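Local structure of tRNA-5-methyluridine(54) 2-sulfurtransferase (Pyrococcus horikoshii, 3VRH) at residues S60-T63 / A64-K68. The protein catalyses the ATP-dependent 2-thiolation of 5-methyluridine 54 in the T loop of tRNA, which stabilises tRNAs against heat in thermophiles. Residues are numbered along the deposited sequence; the frame is centred on the assembly and turned at random.
Sequences SAVT and AYVLK. With BCN (bicine), chain D.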
ATOM      1  N   SER A  60     -24.694  -3.991  -4.610  1.00 20.44           N
ATOM      2  CA  SER A  60     -25.674  -3.129  -5.221  1.00 23.36           C
ATOM      3  C   SER A  60     -27.083  -3.488  -4.740  1.00 21.45           C
ATOM      4  O   SER A  60     -27.935  -2.614  -4.610  1.00 23.16           O
ATOM      5  CB  SER A  60     -25.565  -3.200  -6.745  1.00 26.06           C
ATOM      6  OG  SER A  60     -25.587  -4.535  -7.206  1.00 27.13           O
ATOM      7  N   ALA A  61     -27.327  -4.765  -4.447  1.00 19.16           N
ATOM      8  CA  ALA A  61     -28.627  -5.177  -3.941  1.00 19.84           C
ATOM      9  C   ALA A  61     -28.939  -4.563  -2.586  1.00 20.83           C
ATOM     10  O   ALA A  61     -30.039  -4.077  -2.356  1.00 20.47           O
ATOM     11  CB  ALA A  61     -28.721  -6.699  -3.853  1.00 17.83           C
ATOM     12  N   VAL A  62     -27.972  -4.629  -1.675  1.00 22.37           N
ATOM     13  CA  VAL A  62     -28.151  -4.102  -0.330  1.00 22.68           C
ATOM     14  C   VAL A  62     -28.242  -2.572  -0.413  1.00 23.94           C
ATOM     15  O   VAL A  62     -28.984  -1.933   0.341  1.00 22.22           O
ATOM     16  CB  VAL A  62     -26.979  -4.570   0.603  1.00 24.69           C
ATOM     17  CG1 VAL A  62     -26.876  -3.715   1.869  1.00 20.27           C
ATOM     18  CG2 VAL A  62     -27.158  -6.048   0.969  1.00 26.95           C
ATOM     19  N   THR A  63     -27.495  -1.992  -1.350  1.00 19.79           N
ATOM     20  CA  THR A  63     -27.508  -0.549  -1.524  1.00 18.88           C
ATOM     21  C   THR A  63     -28.936  -0.119  -1.857  1.00 26.22           C
ATOM     22  O   THR A  63     -29.509   0.721  -1.166  1.00 25.44           O
ATOM     23  CB  THR A  63     -26.566  -0.072  -2.644  1.00 21.28           C
ATOM     24  OG1 THR A  63     -25.210  -0.382  -2.301  1.00 23.13           O
ATOM     25  CG2 THR A  63     -26.683   1.428  -2.854  1.00 20.65           C
ATOM     26  N   ALA A  64     -29.516  -0.714  -2.894  1.00 22.51           N
ATOM     27  CA  ALA A  64     -30.867  -0.330  -3.313  1.00 23.00           C
ATOM     28  C   ALA A  64     -31.876  -0.650  -2.230  1.00 22.23           C
ATOM     29  O   ALA A  64     -32.823   0.103  -2.014  1.00 26.02           O
ATOM     30  CB  ALA A  64     -31.245  -1.019  -4.606  1.00 22.76           C
ATOM     31  N   TYR A  65     -31.661  -1.764  -1.546  1.00 21.02           N
ATOM     32  CA  TYR A  65     -32.546  -2.177  -0.482  1.00 24.69           C
ATOM     33  C   TYR A  65     -32.594  -1.134   0.635  1.00 29.72           C
ATOM     34  O   TYR A  65     -33.674  -0.753   1.081  1.00 23.97           O
ATOM     35  CB  TYR A  65     -32.142  -3.548   0.088  1.00 24.06           C
ATOM     36  CG  TYR A  65     -33.154  -4.106   1.085  1.00 24.56           C
ATOM     37  CD1 TYR A  65     -33.213  -3.625   2.392  1.00 22.01           C
ATOM     38  CD2 TYR A  65     -34.044  -5.111   0.719  1.00 27.92           C
ATOM     39  CE1 TYR A  65     -34.113  -4.114   3.303  1.00 26.25           C
ATOM     40  CE2 TYR A  65     -34.979  -5.612   1.633  1.00 29.24           C
ATOM     41  CZ  TYR A  65     -35.000  -5.107   2.926  1.00 33.76           C
ATOM     42  OH  TYR A  65     -35.903  -5.587   3.846  1.00 29.94           O
ATOM     43  N   VAL A  66     -31.429  -0.691   1.091  1.00 21.88           N
ATOM     44  CA  VAL A  66     -31.363   0.224   2.222  1.00 25.98           C
ATOM     45  C   VAL A  66     -31.778   1.650   1.864  1.00 26.18           C
ATOM     46  O   VAL A  66     -32.484   2.293   2.639  1.00 24.42           O
ATOM     47  CB  VAL A  66     -29.966   0.228   2.912  1.00 27.93           C
ATOM     48  CG1 VAL A  66     -29.917   1.246   4.042  1.00 26.19           C
ATOM     49  CG2 VAL A  66     -29.649  -1.149   3.473  1.00 30.61           C
ATOM     50  N   LEU A  67     -31.334   2.149   0.715  1.00 23.23           N
ATOM     51  CA  LEU A  67     -31.769   3.473   0.276  1.00 27.27           C
ATOM     52  C   LEU A  67     -33.297   3.532   0.234  1.00 29.26           C
ATOM     53  O   LEU A  67     -33.892   4.535   0.617  1.00 32.67           O
ATOM     54  CB  LEU A  67     -31.206   3.813  -1.097  1.00 25.44           C
ATOM     55  CG  LEU A  67     -29.695   4.066  -1.145  1.00 29.51           C
ATOM     56  CD1 LEU A  67     -29.291   4.469  -2.534  1.00 22.14           C
ATOM     57  CD2 LEU A  67     -29.280   5.117  -0.150  1.00 26.99           C
ATOM     58  N   LYS A  68     -33.916   2.431  -0.193  1.00 29.30           N
ATOM     59  CA  LYS A  68     -35.376   2.320  -0.269  1.00 30.81           C
ATOM     60  C   LYS A  68     -35.986   2.343   1.124  1.00 31.71           C
ATOM     61  O   LYS A  68     -36.919   3.102   1.392  1.00 32.88           O
ATOM     62  CB  LYS A  68     -35.779   1.017  -0.976  1.00 30.39           C
ATOM     63  CG  LYS A  68     -37.269   0.892  -1.276  1.00 28.96           C
ATOM     64  CD  LYS A  68     -37.666   1.781  -2.443  1.00 29.89           C
ATOM     65  CE  LYS A  68     -39.161   1.652  -2.724  1.00 37.49           C
ATOM     66  NZ  LYS A  68     -39.603   2.692  -3.677  1.00 39.82           N
TER
HETATM   67  N1  BCN D 403     -21.410  -2.608  -7.442  1.00 36.46           N
HETATM   68  C1  BCN D 403     -20.592  -2.729  -6.167  1.00 32.83           C
HETATM   69  C2  BCN D 403     -19.194  -3.180  -6.364  1.00 32.96           C
HETATM   70  O21 BCN D 403     -18.647  -2.926  -7.468  1.00 40.94           O
HETATM   71  O22 BCN D 403     -18.595  -3.817  -5.469  1.00 39.83           O
HETATM   72  C3  BCN D 403     -22.098  -3.887  -7.763  1.00 37.46           C
HETATM   73  C4  BCN D 403     -22.278  -4.935  -6.643  1.00 37.24           C
HETATM   74  O4  BCN D 403     -23.237  -5.663  -6.604  1.00 24.87           O
HETATM   75  C5  BCN D 403     -22.408  -1.550  -7.286  1.00 23.14           C
HETATM   76  C6  BCN D 403     -23.067  -1.160  -8.539  1.00 34.77           C
HETATM   77  O6  BCN D 403     -23.670  -0.142  -8.621  1.00 33.52           O
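Ser60 O accepts a nearly straight bond from Ala64 N at 3.0 Å, an ordinary i to i+4 helical link. The other polar atoms of Ser60 face bicine. Ser60 N donates to bicine O4 at 3.0 Å. The same bicine hydroxyl donates to Ser60 OG, 2.7 Å from O4. A chi1 of 51° sets OG between the backbone N and the carbonyl carbon, and from there it also accepts from Ser55 N. Two Ser60 atoms thus grip one ligand oxygen.

Ala61 O takes Tyr65 N at 2.9 Å. These turns belong to helix 58-69, the crossover helix between parallel strands 49-53 and 73-80. The helix begins within the PP-loop motif, the nucleotide-binding signature of this family, whose last residue is Ser60, and bicine lies in the pocket at the N-terminal end of the helix.

Val62 O receives Val66 N at 2.8 Å. The two valines lie side by side and point the same way, with Val62 CG1 4.1 Å from Val66 CG2. Phe30 of helix 23-40 and Tyr207 of helix 201-211 pack on both.

Thr63 O bonds Leu67 N at 3.0 Å. With chi1 at -64°, Thr63 OG1 turns back to Asp59 O in a hydrogen bond. That leaves Thr63 CG2 alongside Leu67, 4.0 Å from Leu67 CD1.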